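Local coordinates for protein GH26C (Muricauda sp. MAR_2010_75, PDB 6Q78) that probably hydrolyses internal beta-1,4-mannosidic linkages in mannans, as a TIM-barrel glycoside hydrolase of family 26, at residues Glu162-Glu167 against Leu183-Pro188; Glu201-Phe206 against Thr254-Thr259. All blocks are in the same frame, centred on the assembly; numbering follows the deposited sequence.

Both contacts lie on one flank of the TIM barrel, around strand 153-157, strand 220-223 and the helices between and after them. In contact 1 the loop that leaves strand 153-157 folds against helix 176-186; in contact 2 the next helix, 193-208, meets helix 242-259. Their centres are about 18 Å apart and their nearest atoms about 9 Å, so they do not touch, but helix 242-259 links them: its Leu248 packs on Ile186 of contact 1 and its later turns make contact 2. Contact 1 is on the C-terminal side of the barrel strands, where TIM barrels carry their active sites; contact 2 is further toward the opposite end.

Contact 1 (Glu162-Glu167 against Leu183-Pro188); sequences EPFEGE and LKSILP
Pro163 and Phe164, in the loop that follows barrel strand 153-157, pack against Ser185 and Ile186 of helix 176-186. The turn that carries them is folded on Glu162, whose side chain curls back over its own loop and takes two backbone N-H groups. Phe164 N reaches Glu162 OE2 at 2.8 Å from above the carboxylate plane, and Glu165 N reaches Glu162 OE1 at 2.7 Å on the syn side, 31° out of that plane. Glu162 O also accepts a bond from Gly166 N, and these three bonds probably help to hold Pro163 and Phe164 toward the helix. The Pro163 ring puts CG forward: it lies 3.5 Å from Ser185 OG and 3.9 Å from Ile186 CG2, with the Pro163 and Ile186 side chains crossing at about a right angle. Phe164 has CG anti to its carbonyl carbon (chi1 -72°), which carries the far end of the ring to the helix, where CZ comes within 3.7 Å of Ser185 CB in an oblique approach. The same ring meets Phe177 edge-to-face. With an alanine at Phe164, the CB of Ser185 would probably lose its aromatic cover and Phe177 its ring partner, leaving a gap between loop and helix. Ser185 OG stays bonded to Ala182 O and to Asn192 ND2, so the apolar groups of Pro163 and Phe164 pack beside a hydroxyl that already has polar partners. Two barrel helices flank the contact: Pro163 lies on Tyr195 and Ile186 on Tyr196 of helix 193-208, while Leu183 and Ile186 both rest on Leu248 of helix 242-259.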
loop_
_atom_site.group_PDB
_atom_site.type_symbol
_atom_site.label_atom_id
_atom_site.label_comp_id
_atom_site.label_asym_id
_atom_site.label_seq_id
_atom_site.Cartn_x
_atom_site.Cartn_y
_atom_site.Cartn_z
ATOM N N GLU A 162 8.261 -17.240 -3.445
ATOM C CA GLU A 162 7.687 -18.111 -4.446
ATOM C C GLU A 162 7.469 -19.507 -3.863
ATOM O O GLU A 162 8.200 -19.937 -2.962
ATOM C CB GLU A 162 8.586 -18.152 -5.690
ATOM C CG GLU A 162 9.956 -18.876 -5.510
ATOM C CD GLU A 162 9.821 -20.377 -5.506
ATOM O OE1 GLU A 162 10.653 -21.070 -4.832
ATOM O OE2 GLU A 162 8.898 -20.872 -6.193
ATOM N N PRO A 163 6.477 -20.240 -4.380
ATOM C CA PRO A 163 5.938 -21.397 -3.637
ATOM C C PRO A 163 6.762 -22.673 -3.701
ATOM O O PRO A 163 6.588 -23.539 -2.822
ATOM C CB PRO A 163 4.556 -21.625 -4.294
ATOM C CG PRO A 163 4.776 -21.137 -5.709
ATOM C CD PRO A 163 5.629 -19.887 -5.520
ATOM N N PHE A 164 7.638 -22.840 -4.693
ATOM C CA PHE A 164 8.337 -24.114 -4.824
ATOM C C PHE A 164 9.324 -24.325 -3.685
ATOM O O PHE A 164 9.423 -25.429 -3.133
ATOM C CB PHE A 164 9.036 -24.215 -6.183
ATOM C CG PHE A 164 8.094 -24.400 -7.333
ATOM C CD1 PHE A 164 7.559 -25.645 -7.600
ATOM C CD2 PHE A 164 7.745 -23.325 -8.145
ATOM C CE1 PHE A 164 6.674 -25.830 -8.666
ATOM C CE2 PHE A 164 6.875 -23.493 -9.203
ATOM C CZ PHE A 164 6.347 -24.749 -9.480
ATOM N N GLU A 165 10.104 -23.296 -3.352
ATOM C CA GLU A 165 11.043 -23.418 -2.247
ATOM C C GLU A 165 10.800 -22.412 -1.133
ATOM O O GLU A 165 11.339 -22.582 -0.031
ATOM C CB GLU A 165 12.502 -23.328 -2.735
ATOM C CG GLU A 165 12.918 -24.539 -3.620
ATOM C CD GLU A 165 14.380 -24.518 -4.067
ATOM O OE1 GLU A 165 15.053 -23.464 -3.972
ATOM O OE2 GLU A 165 14.859 -25.578 -4.531
ATOM N N GLY A 166 9.977 -21.389 -1.362
ATOM C CA GLY A 166 9.633 -20.493 -0.277
ATOM C C GLY A 166 10.725 -19.570 0.210
ATOM O O GLY A 166 10.586 -19.013 1.296
ATOM N N GLU A 167 11.767 -19.342 -0.587
ATOM C CA GLU A 167 12.893 -18.535 -0.121
ATOM C C GLU A 167 12.975 -17.149 -0.733
ATOM O O GLU A 167 13.482 -16.240 -0.065
ATOM C CB GLU A 167 14.218 -19.263 -0.389
ATOM C CG GLU A 167 14.315 -20.554 0.363
ATOM C CD GLU A 167 15.680 -21.197 0.228
ATOM O OE1 GLU A 167 16.318 -21.463 1.273
ATOM O OE2 GLU A 167 16.119 -21.396 -0.923
ATOM N N LEU A 183 3.696 -18.476 -10.599
ATOM C CA LEU A 183 2.321 -17.965 -10.586
ATOM C C LEU A 183 1.371 -19.001 -11.166
ATOM O O LEU A 183 0.324 -19.300 -10.586
ATOM C CB LEU A 183 2.209 -16.632 -11.351
ATOM C CG LEU A 183 0.807 -15.998 -11.247
ATOM C CD1 LEU A 183 0.846 -14.453 -11.254
ATOM C CD2 LEU A 183 -0.095 -16.455 -12.352
ATOM N N LYS A 184 1.739 -19.599 -12.292
ATOM C CA LYS A 184 0.901 -20.656 -12.847
ATOM C C LYS A 184 0.613 -21.742 -11.813
ATOM O O LYS A 184 -0.496 -22.293 -11.775
ATOM C CB LYS A 184 1.542 -21.264 -14.109
ATOM C CG LYS A 184 1.660 -20.273 -15.278
ATOM C CD LYS A 184 2.666 -20.746 -16.339
ATOM C CE LYS A 184 2.893 -19.663 -17.389
ATOM N NZ LYS A 184 3.948 -20.081 -18.357
ATOM N N SER A 185 1.598 -22.060 -10.954
ATOM C CA SER A 185 1.443 -23.168 -10.024
ATOM C C SER A 185 0.460 -22.873 -8.892
ATOM O O SER A 185 0.060 -23.806 -8.191
ATOM C CB SER A 185 2.800 -23.600 -9.448
ATOM O OG SER A 185 3.200 -22.708 -8.398
ATOM N N ILE A 186 0.102 -21.606 -8.655
ATOM C CA ILE A 186 -0.822 -21.302 -7.563
ATOM C C ILE A 186 -2.256 -21.109 -8.023
ATOM O O ILE A 186 -3.152 -20.957 -7.175
ATOM C CB ILE A 186 -0.347 -20.152 -6.660
ATOM C CG1 ILE A 186 -0.285 -18.851 -7.450
ATOM C CG2 ILE A 186 0.941 -20.532 -5.969
ATOM C CD1 ILE A 186 -0.068 -17.597 -6.545
ATOM N N LEU A 187 -2.500 -21.135 -9.336
ATOM C CA LEU A 187 -3.842 -21.028 -9.865
ATOM C C LEU A 187 -4.549 -22.363 -9.663
ATOM O O LEU A 187 -3.902 -23.396 -9.435
ATOM C CB LEU A 187 -3.751 -20.742 -11.363
ATOM C CG LEU A 187 -3.104 -19.403 -11.746
ATOM C CD1 LEU A 187 -2.952 -19.272 -13.262
ATOM C CD2 LEU A 187 -3.956 -18.302 -11.189
ATOM N N PRO A 188 -5.872 -22.375 -9.705
ATOM C CA PRO A 188 -6.591 -23.652 -9.642
ATOM C C PRO A 188 -6.059 -24.599 -10.713
ATOM O O PRO A 188 -5.870 -24.216 -11.866
ATOM C CB PRO A 188 -8.046 -23.245 -9.892
ATOM C CG PRO A 188 -8.106 -21.814 -9.386
ATOM C CD PRO A 188 -6.775 -21.214 -9.784
#

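Contact 2 (Glu201-Phe206 against Thr254-Thr259)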
loop_
_atom_site.group_PDB
_atom_site.type_symbol
_atom_site.label_atom_id
_atom_site.label_comp_id
_atom_site.label_asym_id
_atom_site.label_seq_id
_atom_site.Cartn_x
_atom_site.Cartn_y
_atom_site.Cartn_z
ATOM N N GLU A 201 -5.325 -18.567 3.968
ATOM C CA GLU A 201 -5.952 -18.862 5.256
ATOM C C GLU A 201 -5.171 -18.229 6.400
ATOM O O GLU A 201 -5.774 -17.743 7.370
ATOM C CB GLU A 201 -6.092 -20.377 5.428
ATOM C CG GLU A 201 -7.161 -20.953 4.474
ATOM C CD GLU A 201 -6.970 -22.430 4.120
ATOM O OE1 GLU A 201 -6.230 -23.150 4.837
ATOM O OE2 GLU A 201 -7.572 -22.884 3.112
ATOM N N LYS A 202 -3.833 -18.201 6.300
ATOM C CA LYS A 202 -3.035 -17.523 7.327
ATOM C C LYS A 202 -3.252 -16.014 7.282
ATOM O O LYS A 202 -3.420 -15.376 8.328
ATOM C CB LYS A 202 -1.541 -17.837 7.121
ATOM C CG LYS A 202 -0.605 -17.136 8.117
ATOM C CD LYS A 202 -0.936 -17.568 9.566
ATOM C CE LYS A 202 -0.210 -16.680 10.595
ATOM N NZ LYS A 202 1.286 -16.819 10.491
ATOM N N ILE A 203 -3.289 -15.416 6.084
ATOM C CA ILE A 203 -3.622 -13.997 5.990
ATOM C C ILE A 203 -4.981 -13.724 6.627
ATOM O O ILE A 203 -5.157 -12.735 7.355
ATOM C CB ILE A 203 -3.569 -13.537 4.520
ATOM C CG1 ILE A 203 -2.092 -13.446 4.082
ATOM C CG2 ILE A 203 -4.299 -12.161 4.357
ATOM C CD1 ILE A 203 -1.922 -13.108 2.613
ATOM N N ALA A 204 -5.971 -14.579 6.350
ATOM C CA ALA A 204 -7.313 -14.355 6.887
ATOM C C ALA A 204 -7.338 -14.473 8.401
ATOM O O ALA A 204 -7.970 -13.644 9.075
ATOM C CB ALA A 204 -8.292 -15.344 6.258
ATOM N N SER A 205 -6.687 -15.501 8.966
ATOM C CA SER A 205 -6.720 -15.660 10.414
ATOM C C SER A 205 -5.989 -14.507 11.093
ATOM O O SER A 205 -6.462 -13.981 12.118
ATOM C CB SER A 205 -6.171 -17.025 10.835
ATOM O OG SER A 205 -4.796 -17.115 10.577
ATOM N N PHE A 206 -4.872 -14.053 10.515
ATOM C CA PHE A 206 -4.202 -12.893 11.092
ATOM C C PHE A 206 -5.106 -11.675 11.012
ATOM O O PHE A 206 -5.243 -10.914 11.989
ATOM C CB PHE A 206 -2.876 -12.628 10.352
ATOM C CG PHE A 206 -2.137 -11.416 10.839
ATOM C CD1 PHE A 206 -2.377 -10.166 10.288
ATOM C CD2 PHE A 206 -1.233 -11.520 11.889
ATOM C CE1 PHE A 206 -1.673 -9.054 10.741
ATOM C CE2 PHE A 206 -0.557 -10.405 12.362
ATOM C CZ PHE A 206 -0.767 -9.184 11.798
ATOM N N THR A 254 -12.081 -13.489 -4.021
ATOM C CA THR A 254 -13.239 -14.294 -3.670
ATOM C C THR A 254 -12.928 -15.258 -2.538
ATOM O O THR A 254 -13.770 -15.483 -1.659
ATOM C CB THR A 254 -13.716 -15.009 -4.931
ATOM O OG1 THR A 254 -14.143 -14.019 -5.889
ATOM C CG2 THR A 254 -14.868 -15.970 -4.648
ATOM N N TYR A 255 -11.724 -15.839 -2.529
ATOM C CA TYR A 255 -11.406 -16.781 -1.465
ATOM C C TYR A 255 -11.340 -16.077 -0.114
ATOM O O TYR A 255 -11.860 -16.594 0.888
ATOM C CB TYR A 255 -10.086 -17.484 -1.780
ATOM C CG TYR A 255 -9.862 -18.758 -0.977
ATOM C CD1 TYR A 255 -10.565 -19.909 -1.269
ATOM C CD2 TYR A 255 -8.930 -18.814 0.048
ATOM C CE1 TYR A 255 -10.366 -21.071 -0.551
ATOM C CE2 TYR A 255 -8.708 -19.992 0.765
ATOM C CZ TYR A 255 -9.443 -21.104 0.468
ATOM O OH TYR A 255 -9.252 -22.284 1.180
ATOM N N LEU A 256 -10.725 -14.890 -0.073
ATOM C CA LEU A 256 -10.656 -14.142 1.182
ATOM C C LEU A 256 -12.024 -13.629 1.626
ATOM O O LEU A 256 -12.424 -13.820 2.783
ATOM C CB LEU A 256 -9.717 -12.958 1.030
ATOM C CG LEU A 256 -8.237 -13.385 1.013
ATOM C CD1 LEU A 256 -7.389 -12.242 0.520
ATOM C CD2 LEU A 256 -7.820 -13.762 2.423
ATOM N N LYS A 257 -12.767 -13.007 0.707
ATOM C CA LYS A 257 -14.040 -12.374 1.070
ATOM C C LYS A 257 -15.139 -13.396 1.318
ATOM O O LYS A 257 -15.892 -13.293 2.296
ATOM C CB LYS A 257 -14.436 -11.398 -0.036
ATOM C CG LYS A 257 -15.871 -10.898 0.038
ATOM C CD LYS A 257 -16.079 -9.782 -1.000
ATOM C CE LYS A 257 -15.954 -10.268 -2.412
ATOM N NZ LYS A 257 -17.183 -11.030 -2.736
ATOM N N ASN A 258 -15.256 -14.398 0.454
ATOM C CA ASN A 258 -16.372 -15.326 0.509
ATOM C C ASN A 258 -16.025 -16.598 1.281
ATOM O O ASN A 258 -16.639 -16.877 2.311
ATOM C CB ASN A 258 -16.874 -15.596 -0.917
ATOM C CG ASN A 258 -17.372 -14.324 -1.587
ATOM O OD1 ASN A 258 -16.946 -13.967 -2.681
ATOM N ND2 ASN A 258 -18.265 -13.623 -0.916
ATOM N N THR A 259 -15.035 -17.368 0.826
ATOM C CA THR A 259 -14.719 -18.623 1.507
ATOM C C THR A 259 -14.273 -18.399 2.946
ATOM O O THR A 259 -14.697 -19.130 3.853
ATOM C CB THR A 259 -13.669 -19.389 0.706
ATOM O OG1 THR A 259 -14.189 -19.613 -0.604
ATOM C CG2 THR A 259 -13.376 -20.734 1.342
#
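In the TIM barrel, helix 193-208 leads into strand 220-223 and helix 242-259 follows it, and here these two outer helices pack against each other. Their local axes approach to 10.3 Å and cross at -51°. The apolar part of the interface centres on Leu256: its CD2 lies 4.2 Å from Ala204 CB and 4.3 Å from Ile203 CG2, ordinary van der Waals distances between methyl groups. Underneath, Phe222 of strand 220-223 meets both Ile203 and Leu256, so the helix pair is seated on the barrel wall. In the last turns of helix 242-259 a wider pi-type turn spans Tyr255 to Thr259: Thr254 O takes Asn258 N at 2.8 Å and, weakly, Thr259 N. Toward the partly exposed side of the interface a polar bond joins the helices. Tyr255 has CG anti to the backbone N (chi1 -163°), which sends the phenol across to helix 193-208, where the Tyr255 side chain also touches Lys197 and Leu200. Glu201 comes to meet it with its chain extended beyond CG, CG itself lying 4.1 Å from Tyr255 CE2. The carboxylate and ring planes are 30° apart, and the acceptor oxygen sits at the ring edge, in its plane. Tyr255 OH donates to Glu201 OE2 at 2.6 Å, and OE2 accepts with its anti lone pair, the one away from the other carboxylate oxygen.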